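Local structure of heme oxygenase (Chlamydomonas reinhardtii, 4RAJ) at residues A[41-44]-A[45-49]; A[98-101]-A[102-106]; A[118-121]-A[122-125]; A[157-160]-A[161-165]. The protein probably catalyses the oxygen-dependent opening of the heme ring to biliverdin, with release of iron and carbon monoxide. One frame throughout, in Å; residues are numbered along the deposited sequence.

Interaction 1. Residues A[41-44]-A[45-49]; sequences ARLI and ALFSD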
loop_
_atom_site.group_PDB
_atom_site.type_symbol
_atom_site.label_atom_id
_atom_site.label_comp_id
_atom_site.label_asym_id
_atom_site.label_seq_id
_atom_site.Cartn_x
_atom_site.Cartn_y
_atom_site.Cartn_z
ATOM N N ALA A 41 -14.070 10.305 3.697
ATOM C CA ALA A 41 -14.317 11.520 4.484
ATOM C C ALA A 41 -13.189 12.533 4.359
ATOM O O ALA A 41 -13.374 13.712 4.676
ATOM C CB ALA A 41 -14.527 11.183 5.932
ATOM N N ARG A 42 -12.019 12.078 3.921
ATOM C CA ARG A 42 -10.864 12.966 3.826
ATOM C C ARG A 42 -10.511 13.355 2.384
ATOM O O ARG A 42 -9.815 14.333 2.170
ATOM C CB ARG A 42 -9.666 12.328 4.512
ATOM C CG ARG A 42 -9.697 12.555 6.030
ATOM C CD ARG A 42 -8.652 11.738 6.753
ATOM N NE ARG A 42 -8.780 11.848 8.207
ATOM C CZ ARG A 42 -9.734 11.262 8.934
ATOM N NH1 ARG A 42 -10.674 10.521 8.353
ATOM N NH2 ARG A 42 -9.756 11.429 10.251
ATOM N N LEU A 43 -11.013 12.605 1.409
ATOM C CA LEU A 43 -10.792 12.925 -0.003
ATOM C C LEU A 43 -11.159 14.339 -0.389
ATOM O O LEU A 43 -10.385 15.010 -1.073
ATOM C CB LEU A 43 -11.585 11.986 -0.894
ATOM C CG LEU A 43 -11.087 10.559 -0.911
ATOM C CD1 LEU A 43 -11.921 9.757 -1.891
ATOM C CD2 LEU A 43 -9.616 10.540 -1.265
ATOM N N ILE A 44 -12.352 14.784 0.006
ATOM C CA ILE A 44 -12.803 16.115 -0.379
ATOM C C ILE A 44 -11.852 17.153 0.189
ATOM O O ILE A 44 -11.491 18.123 -0.479
ATOM C CB ILE A 44 -14.259 16.397 0.082
ATOM C CG1 ILE A 44 -15.236 15.956 -0.999
ATOM C CG2 ILE A 44 -14.485 17.881 0.323
ATOM C CD1 ILE A 44 -14.947 16.571 -2.344
ATOM N N ALA A 45 -11.412 16.917 1.422
ATOM C CA ALA A 45 -10.450 17.808 2.045
ATOM C C ALA A 45 -9.161 17.824 1.231
ATOM O O ALA A 45 -8.629 18.880 0.925
ATOM C CB ALA A 45 -10.172 17.383 3.484
ATOM N N LEU A 46 -8.674 16.646 0.865
ATOM C CA LEU A 46 -7.398 16.567 0.148
ATOM C C LEU A 46 -7.469 17.169 -1.251
ATOM O O LEU A 46 -6.523 17.822 -1.693
ATOM C CB LEU A 46 -6.928 15.122 0.057
ATOM C CG LEU A 46 -6.664 14.410 1.379
ATOM C CD1 LEU A 46 -6.213 13.005 1.056
ATOM C CD2 LEU A 46 -5.619 15.149 2.197
ATOM N N PHE A 47 -8.579 16.952 -1.951
ATOM C CA PHE A 47 -8.711 17.454 -3.318
ATOM C C PHE A 47 -8.915 18.962 -3.364
ATOM O O PHE A 47 -8.889 19.566 -4.436
ATOM C CB PHE A 47 -9.863 16.763 -4.041
ATOM C CG PHE A 47 -9.575 15.337 -4.394
ATOM C CD1 PHE A 47 -8.351 14.987 -4.939
ATOM C CD2 PHE A 47 -10.525 14.353 -4.191
ATOM C CE1 PHE A 47 -8.072 13.669 -5.269
ATOM C CE2 PHE A 47 -10.254 13.037 -4.517
ATOM C CZ PHE A 47 -9.021 12.696 -5.055
ATOM N N SER A 48 -9.091 19.581 -2.199
ATOM C CA SER A 48 -9.257 21.031 -2.160
ATOM C C SER A 48 -7.932 21.740 -2.421
ATOM O O SER A 48 -7.915 22.939 -2.751
ATOM C CB SER A 48 -9.843 21.479 -0.811
ATOM O OG SER A 48 -8.877 21.338 0.225
ATOM N N ASP A 49 -6.829 20.997 -2.315
ATOM C CA ASP A 49 -5.483 21.575 -2.433
ATOM C C ASP A 49 -4.470 20.504 -2.848
ATOM O O ASP A 49 -4.224 19.572 -2.083
ATOM C CB ASP A 49 -5.074 22.199 -1.091
ATOM C CG ASP A 49 -3.759 22.968 -1.158
ATOM O OD1 ASP A 49 -2.903 22.683 -2.026
ATOM O OD2 ASP A 49 -3.588 23.879 -0.318
HETATM O O HOH W 1 -13.275 16.137 3.603
#
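Phe47 lies alongside Leu43, one turn earlier in helix 29-47, and the two side chains point the same way. Its CB sits 3.5 Å from Leu43 O, the carbonyl that also accepts the backbone bond from Phe47 N at 2.8 Å. With CG anti to the carbonyl carbon (chi1 -72°), the ring projects outward and leans back over the preceding turn, bringing CD2 to 3.2 Å from Leu43 O. One atom further on, CE2 meets Leu43 CB at 4.0 Å and is almost as near to CD2 of the same leucine. CE1 and CZ, on the far side, reach Trp161 and Ala162 of helix 155-165, where a large flat hydrocarbon is well suited to fill the space between two helices. Were this ring cut back to the methyl of an alanine, Leu43 CB would lose its aromatic neighbour and a gap would probably open toward Trp161.

Ser48 follows with OG in the crowded position between its backbone N and carbonyl carbon (chi1 71°), which folds the hydroxyl back to donate to Ala45 O at 2.6 Å. Ser48 N bonds to the same oxygen at 3.2 Å, so two donors occupy a carbonyl of the last turn. Asp49 then caps Asp51 N with OD1. Ser48 folded onto the final turn and Asp49 at the N-cap make a tight connection between helices 29-47 and 50-76 of the all-helical heme oxygenase fold.

Interaction 2. Residues A[98-101]-A[102-106]; sequences GFKQ and DVQHY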
loop_
_atom_site.group_PDB
_atom_site.type_symbol
_atom_site.label_atom_id
_atom_site.label_comp_id
_atom_site.label_asym_id
_atom_site.label_seq_id
_atom_site.Cartn_x
_atom_site.Cartn_y
_atom_site.Cartn_z
ATOM N N GLY A 98 6.404 5.165 -8.131
ATOM C CA GLY A 98 5.235 5.923 -8.558
ATOM C C GLY A 98 4.804 6.997 -7.554
ATOM O O GLY A 98 4.500 8.144 -7.926
ATOM N N PHE A 99 4.778 6.642 -6.274
ATOM C CA PHE A 99 4.476 7.640 -5.238
ATOM C C PHE A 99 5.507 8.759 -5.233
ATOM O O PHE A 99 5.176 9.929 -5.123
ATOM C CB PHE A 99 4.432 7.002 -3.843
ATOM C CG PHE A 99 3.094 6.403 -3.486
ATOM C CD1 PHE A 99 2.802 5.092 -3.841
ATOM C CD2 PHE A 99 2.141 7.144 -2.783
ATOM C CE1 PHE A 99 1.592 4.533 -3.515
ATOM C CE2 PHE A 99 0.931 6.598 -2.456
ATOM C CZ PHE A 99 0.651 5.283 -2.822
ATOM N N LYS A 100 6.773 8.399 -5.341
ATOM C CA LYS A 100 7.812 9.419 -5.302
ATOM C C LYS A 100 7.673 10.361 -6.495
ATOM O O LYS A 100 7.821 11.565 -6.348
ATOM C CB LYS A 100 9.206 8.791 -5.284
ATOM C CG LYS A 100 10.279 9.764 -4.802
ATOM C CD LYS A 100 11.689 9.246 -5.063
ATOM C CE LYS A 100 12.698 10.048 -4.255
ATOM N NZ LYS A 100 14.094 9.734 -4.668
ATOM N N GLN A 101 7.375 9.818 -7.673
ATOM C CA GLN A 101 7.154 10.657 -8.850
ATOM C C GLN A 101 6.037 11.674 -8.627
ATOM O O GLN A 101 6.176 12.856 -8.965
ATOM C CB GLN A 101 6.831 9.788 -10.074
ATOM C CG GLN A 101 8.052 9.129 -10.669
ATOM C CD GLN A 101 7.692 8.021 -11.643
ATOM O OE1 GLN A 101 6.787 8.173 -12.466
ATOM N NE2 GLN A 101 8.402 6.899 -11.555
ATOM N N ASP A 102 4.926 11.215 -8.067
ATOM C CA ASP A 102 3.796 12.105 -7.805
ATOM C C ASP A 102 4.151 13.178 -6.777
ATOM O O ASP A 102 3.853 14.360 -6.966
ATOM C CB ASP A 102 2.586 11.308 -7.323
ATOM C CG ASP A 102 1.901 10.567 -8.445
ATOM O OD1 ASP A 102 2.225 10.834 -9.637
ATOM O OD2 ASP A 102 1.027 9.724 -8.129
ATOM N N VAL A 103 4.788 12.769 -5.690
ATOM C CA VAL A 103 5.170 13.729 -4.660
ATOM C C VAL A 103 6.109 14.809 -5.226
ATOM O O VAL A 103 5.937 15.996 -4.938
ATOM C CB VAL A 103 5.826 13.011 -3.457
ATOM C CG1 VAL A 103 6.497 14.006 -2.514
ATOM C CG2 VAL A 103 4.766 12.176 -2.707
ATOM N N GLN A 104 7.097 14.405 -6.026
ATOM C CA GLN A 104 7.986 15.401 -6.626
ATOM C C GLN A 104 7.213 16.275 -7.607
ATOM O O GLN A 104 7.417 17.497 -7.656
ATOM C CB GLN A 104 9.178 14.731 -7.310
ATOM C CG GLN A 104 10.132 14.085 -6.308
ATOM C CD GLN A 104 11.434 13.594 -6.954
ATOM O OE1 GLN A 104 11.685 12.386 -7.050
ATOM N NE2 GLN A 104 12.259 14.531 -7.384
ATOM N N HIS A 105 6.300 15.669 -8.359
ATOM C CA HIS A 105 5.499 16.446 -9.309
ATOM C C HIS A 105 4.699 17.565 -8.638
ATOM O O HIS A 105 4.736 18.733 -9.061
ATOM C CB HIS A 105 4.527 15.556 -10.090
ATOM C CG HIS A 105 3.639 16.347 -11.008
ATOM N ND1 HIS A 105 2.303 16.560 -10.758
ATOM C CD2 HIS A 105 3.930 17.046 -12.129
ATOM C CE1 HIS A 105 1.797 17.331 -11.709
ATOM N NE2 HIS A 105 2.761 17.627 -12.558
ATOM N N TYR A 106 3.968 17.219 -7.584
ATOM C CA TYR A 106 3.088 18.202 -6.962
ATOM C C TYR A 106 3.831 19.229 -6.130
ATOM O O TYR A 106 3.474 20.407 -6.135
ATOM C CB TYR A 106 2.048 17.492 -6.099
ATOM C CG TYR A 106 1.006 16.748 -6.891
ATOM C CD1 TYR A 106 0.037 17.441 -7.607
ATOM C CD2 TYR A 106 0.983 15.354 -6.930
ATOM C CE1 TYR A 106 -0.927 16.776 -8.333
ATOM C CE2 TYR A 106 0.014 14.677 -7.666
ATOM C CZ TYR A 106 -0.939 15.406 -8.365
ATOM O OH TYR A 106 -1.914 14.773 -9.106
HETATM O O HOH W 2 14.198 11.259 -7.258
#
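Lys100 and Gln104 stand one turn apart on the surface of helix 96-107, an alpha helix of the heme oxygenase fold that carries polar chains outward and a buried carboxylate and aromatic residues where it meets the rest of the protein. Four backbone bonds of the i to i+4 kind hold the turn. Val103 N gives the straightest, to Phe99 O at 2.9 Å with an N-H...O angle of 170°; Asp102 N to Gly98 O, Gln104 N to Lys100 O and His105 N to Gln101 O complete the set.

Among the polar side chains, one water links Lys100 to Gln104. It accepts from Lys100 NZ at 3.0 Å and donates to Gln104 OE1 at 2.8 Å. The lysine is extended, with CG anti to the backbone N (chi1 -162°), and its methylenes pass obliquely by the amide, CD lying 3.7 Å from Gln104 OE1. Long, flexible chains suit this partly exposed place beside Trp111, their polar ends meeting water. Asp102, in contrast, is buried, and its two carboxylate oxygens take the N-H groups of Ala175 and Ala176, pinning the loop around Gly173-Ala176 to the helix. Tyr106 OH adds a bond to Gly173 O.

Apolar packing belongs to Phe99 and Val103. Phe99 meets the ring of Phe64 and touches Leu57 and Tyr61 of helix 50-76, while Val103 rests on Trp111, and Val103 CG2 lies 3.3 Å from Phe99 O. At the other end, His105 ND1 stands 3.9 Å above the ring plane of Tyr106, over its centre.

Interaction 3. Residues A[118-121]-A[122-125]; sequences KSQA and LKDY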
loop_
_atom_site.group_PDB
_atom_site.type_symbol
_atom_site.label_atom_id
_atom_site.label_comp_id
_atom_site.label_asym_id
_atom_site.label_seq_id
_atom_site.Cartn_x
_atom_site.Cartn_y
_atom_site.Cartn_z
ATOM N N LYS A 118 7.384 12.617 10.260
ATOM C CA LYS A 118 6.584 11.401 10.250
ATOM C C LYS A 118 5.791 11.288 11.541
ATOM O O LYS A 118 6.334 11.528 12.621
ATOM C CB LYS A 118 7.476 10.176 10.077
ATOM C CG LYS A 118 8.340 10.231 8.826
ATOM C CD LYS A 118 9.050 8.900 8.603
ATOM C CE LYS A 118 9.959 8.970 7.395
ATOM N NZ LYS A 118 10.688 7.698 7.184
ATOM N N SER A 119 4.522 10.913 11.434
ATOM C CA SER A 119 3.715 10.622 12.615
ATOM C C SER A 119 4.270 9.413 13.360
ATOM O O SER A 119 5.011 8.611 12.794
ATOM C CB SER A 119 2.255 10.361 12.229
ATOM O OG SER A 119 2.134 9.178 11.452
ATOM N N GLN A 120 3.897 9.268 14.626
ATOM C CA GLN A 120 4.308 8.082 15.368
ATOM C C GLN A 120 3.675 6.855 14.708
ATOM O O GLN A 120 4.300 5.794 14.621
ATOM C CB GLN A 120 3.906 8.173 16.839
ATOM C CG GLN A 120 4.530 7.077 17.680
ATOM C CD GLN A 120 6.049 7.106 17.640
ATOM O OE1 GLN A 120 6.671 8.154 17.843
ATOM N NE2 GLN A 120 6.656 5.957 17.354
ATOM N N ALA A 121 2.446 7.016 14.221
ATOM C CA ALA A 121 1.740 5.915 13.567
ATOM C C ALA A 121 2.526 5.383 12.367
ATOM O O ALA A 121 2.632 4.171 12.160
ATOM C CB ALA A 121 0.349 6.357 13.134
ATOM N N LEU A 122 3.075 6.295 11.574
ATOM C CA LEU A 122 3.866 5.893 10.409
ATOM C C LEU A 122 5.162 5.218 10.849
ATOM O O LEU A 122 5.551 4.187 10.310
ATOM C CB LEU A 122 4.171 7.106 9.530
ATOM C CG LEU A 122 5.151 6.853 8.366
ATOM C CD1 LEU A 122 4.633 5.758 7.441
ATOM C CD2 LEU A 122 5.398 8.121 7.569
ATOM N N LYS A 123 5.836 5.807 11.827
ATOM C CA LYS A 123 7.091 5.234 12.318
ATOM C C LYS A 123 6.879 3.839 12.897
ATOM O O LYS A 123 7.704 2.939 12.696
ATOM C CB LYS A 123 7.730 6.166 13.357
ATOM C CG LYS A 123 8.220 7.476 12.732
ATOM C CD LYS A 123 8.979 8.376 13.711
ATOM C CE LYS A 123 8.056 9.065 14.686
ATOM N NZ LYS A 123 8.823 9.998 15.563
ATOM N N ASP A 124 5.764 3.652 13.595
ATOM C CA ASP A 124 5.430 2.348 14.153
ATOM C C ASP A 124 5.235 1.296 13.052
ATOM O O ASP A 124 5.653 0.154 13.196
ATOM C CB ASP A 124 4.164 2.441 15.028
ATOM C CG ASP A 124 4.411 3.170 16.361
ATOM O OD1 ASP A 124 5.579 3.344 16.761
ATOM O OD2 ASP A 124 3.424 3.572 17.008
ATOM N N TYR A 125 4.587 1.673 11.953
ATOM C CA TYR A 125 4.370 0.725 10.862
ATOM C C TYR A 125 5.693 0.435 10.166
ATOM O O TYR A 125 5.993 -0.722 9.851
ATOM C CB TYR A 125 3.333 1.272 9.863
ATOM C CG TYR A 125 2.777 0.246 8.879
ATOM C CD1 TYR A 125 2.917 -1.125 9.092
ATOM C CD2 TYR A 125 2.111 0.663 7.737
ATOM C CE1 TYR A 125 2.404 -2.059 8.179
ATOM C CE2 TYR A 125 1.601 -0.252 6.825
ATOM C CZ TYR A 125 1.744 -1.607 7.046
ATOM O OH TYR A 125 1.220 -2.486 6.117
#
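Ser119 caps the start of helix 120-135 by accepting from Leu122 N through OG, at 3.0 Å and an N-H...O angle of 154°. Its OG stands between the backbone N and the carbonyl carbon (chi1 66°), which brings it over the first turn, where amide groups have no preceding carbonyls to bond; a short hydroxyl side chain fits this N-cap place. With a glycine in the serine's place, Leu122 N would probably lose its side-chain acceptor and the first turn be less firmly fixed. Ser119 O in turn receives Lys123 N at 3.1 Å.

Right after the cap, on the exposed side, Gln120 NE2 reaches one turn ahead to donate to Asp124 OD1 at 2.9 Å. The glutamine bends at chi2 (59°) to reach it, and the carboxylate oxygen lies in the amide plane, whereas the amide nitrogen stands well above the carboxylate plane. Gln120 OE1 faces Lys123 CE at 3.6 Å.

Just before the cap, Lys118 CG lies 3.8 Å from Leu122 CD2. The lysine's ammonium forms a salt bridge with Glu126 and a cation-pi contact with Tyr62. Tyr125 OH bonds to His143 and to Gln147, which lines the pocket holding a bound polyether, and its ring stacks on His220. Leu122, on Tyr62 and Val63, sets this helix start against helix 50-76; Ala121 on Ala223 and Tyr125 on Ile224 set it against helix 204-227.

Interaction 4. Residues A[157-160]-A[161-165]; sequences IVKR and WARKI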
loop_
_atom_site.group_PDB
_atom_site.type_symbol
_atom_site.label_atom_id
_atom_site.label_comp_id
_atom_site.label_asym_id
_atom_site.label_seq_id
_atom_site.Cartn_x
_atom_site.Cartn_y
_atom_site.Cartn_z
ATOM N N ILE A 157 -9.864 4.669 -8.579
ATOM C CA ILE A 157 -10.919 5.653 -8.368
ATOM C C ILE A 157 -10.327 6.978 -7.898
ATOM O O ILE A 157 -10.706 8.044 -8.384
ATOM C CB ILE A 157 -11.960 5.154 -7.345
ATOM C CG1 ILE A 157 -12.682 3.918 -7.890
ATOM C CG2 ILE A 157 -12.965 6.245 -7.028
ATOM C CD1 ILE A 157 -13.522 3.190 -6.856
ATOM N N VAL A 158 -9.391 6.913 -6.956
ATOM C CA VAL A 158 -8.658 8.102 -6.527
ATOM C C VAL A 158 -7.957 8.740 -7.721
ATOM O O VAL A 158 -7.970 9.953 -7.890
ATOM C CB VAL A 158 -7.615 7.755 -5.437
ATOM C CG1 VAL A 158 -6.750 8.956 -5.116
ATOM C CG2 VAL A 158 -8.315 7.251 -4.181
ATOM N N LYS A 159 -7.352 7.904 -8.555
ATOM C CA LYS A 159 -6.654 8.369 -9.749
ATOM C C LYS A 159 -7.576 9.171 -10.674
ATOM O O LYS A 159 -7.221 10.261 -11.143
ATOM C CB LYS A 159 -6.064 7.164 -10.487
ATOM C CG LYS A 159 -5.762 7.375 -11.942
ATOM C CD LYS A 159 -5.022 6.160 -12.457
ATOM C CE LYS A 159 -5.136 6.039 -13.946
ATOM N NZ LYS A 159 -4.197 5.013 -14.473
ATOM N N ARG A 160 -8.768 8.636 -10.914
ATOM C CA ARG A 160 -9.739 9.301 -11.780
ATOM C C ARG A 160 -10.169 10.663 -11.233
ATOM O O ARG A 160 -10.325 11.631 -12.000
ATOM C CB ARG A 160 -10.965 8.405 -11.992
ATOM C CG ARG A 160 -10.823 7.452 -13.177
ATOM C CD ARG A 160 -11.881 6.354 -13.151
ATOM N NE ARG A 160 -11.273 5.025 -13.176
ATOM C CZ ARG A 160 -11.894 3.899 -12.830
ATOM N NH1 ARG A 160 -13.156 3.934 -12.421
ATOM N NH2 ARG A 160 -11.249 2.739 -12.887
ATOM N N TRP A 161 -10.377 10.741 -9.921
ATOM C CA TRP A 161 -10.735 12.002 -9.277
ATOM C C TRP A 161 -9.587 12.997 -9.324
ATOM O O TRP A 161 -9.797 14.170 -9.627
ATOM C CB TRP A 161 -11.162 11.780 -7.819
ATOM C CG TRP A 161 -12.612 11.480 -7.657
ATOM C CD1 TRP A 161 -13.166 10.311 -7.228
ATOM C CD2 TRP A 161 -13.703 12.365 -7.931
ATOM N NE1 TRP A 161 -14.537 10.413 -7.219
ATOM C CE2 TRP A 161 -14.890 11.665 -7.645
ATOM C CE3 TRP A 161 -13.789 13.677 -8.405
ATOM C CZ2 TRP A 161 -16.154 12.240 -7.807
ATOM C CZ3 TRP A 161 -15.043 14.243 -8.571
ATOM C CH2 TRP A 161 -16.208 13.524 -8.269
ATOM N N ALA A 162 -8.374 12.542 -9.029
ATOM C CA ALA A 162 -7.212 13.427 -9.113
ATOM C C ALA A 162 -7.093 14.047 -10.502
ATOM O O ALA A 162 -6.880 15.259 -10.641
ATOM C CB ALA A 162 -5.926 12.667 -8.760
ATOM N N ARG A 163 -7.238 13.217 -11.534
ATOM C CA ARG A 163 -7.091 13.709 -12.899
ATOM C C ARG A 163 -8.191 14.721 -13.242
ATOM O O ARG A 163 -7.938 15.723 -13.908
ATOM C CB ARG A 163 -7.095 12.543 -13.891
ATOM C CG ARG A 163 -6.998 12.963 -15.353
ATOM C CD ARG A 163 -6.181 11.971 -16.180
ATOM N NE ARG A 163 -4.754 12.032 -15.860
ATOM C CZ ARG A 163 -4.088 11.104 -15.186
ATOM N NH1 ARG A 163 -2.791 11.278 -14.943
ATOM N NH2 ARG A 163 -4.705 10.006 -14.754
ATOM N N LYS A 164 -9.400 14.470 -12.755
ATOM C CA LYS A 164 -10.527 15.356 -13.027
ATOM C C LYS A 164 -10.375 16.700 -12.311
ATOM O O LYS A 164 -10.465 17.761 -12.922
ATOM C CB LYS A 164 -11.841 14.685 -12.611
ATOM C CG LYS A 164 -13.091 15.469 -13.005
ATOM C CD LYS A 164 -14.351 14.763 -12.542
ATOM C CE LYS A 164 -15.571 15.217 -13.337
ATOM N NZ LYS A 164 -15.617 14.575 -14.684
ATOM N N ILE A 165 -10.140 16.650 -11.010
ATOM C CA ILE A 165 -10.121 17.857 -10.199
ATOM C C ILE A 165 -8.866 18.700 -10.433
ATOM O O ILE A 165 -8.938 19.933 -10.478
ATOM C CB ILE A 165 -10.256 17.504 -8.710
ATOM C CG1 ILE A 165 -11.628 16.871 -8.460
ATOM C CG2 ILE A 165 -10.073 18.738 -7.836
ATOM C CD1 ILE A 165 -11.878 16.470 -7.027
#
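Ile157 and Trp161 cross obliquely one turn apart, CG2 of the isoleucine touching CD1 of the indole at 4.1 Å. This is the apolar contact of the segment pair. CD1 also comes to 3.5 Å from Ile157 O, the carbonyl to which Trp161 N donates at 3.1 Å. On the adjoining side of the helix, Val158 and Ala162 rest on Tyr53 of helix 50-76; a methyl group as small as that of Ala162 probably lets the tyrosine come close, and Val158 also meets Phe177.

Backbone bonds repeat along the turn. The straightest runs from Ala162 N to Val158 O, 2.9 Å with an N-H...O angle of 169°, and Arg163 N to Lys159 O and Lys164 N to Arg160 O follow the same i to i+4 spacing of the alpha helix. The stretch is helix 155-165 of the all-helical heme oxygenase fold, and the chain beyond it, from Leu168 to Asp178, folds back along its basic side.

The charged pair faces that returning loop. Lys159 and Arg163 lie side by side and point the same way, with Lys159 CG 4.0 Å from Arg163 NH2. Their like charges are kept 5.0 Å apart, NZ to NH2, and each has its own partner: the extended lysine forms a salt bridge with Asp178, which probably eases the repulsion. Arg163 bends at chi2 and again at chi3 (-71°), directing its guanidinium to the loop, where NE donates to Pro169 O and NH1 to Thr174 OG1.

In the fold
From the N terminus the four contacts follow in series along the chain, none enclosing or crossing another, and each spans about a turn of helix without closing a long loop. Interaction 1 ends helix 29-47 and leads into helix 50-76, which the other three all touch. Interactions 1 and 4 meet directly: Phe47 CB lies 3.6 Å from Ile165 CD1. Interactions 2 and 4 come to about 5 Å at their nearest atoms without touching, yet both hold the loop after helix 155-165, through Asp102 and Tyr106 from one helix and Arg163 and Lys159 from the other. Interaction 3 starts helix 120-135 far away, its centre 27 Å from that of interaction 4.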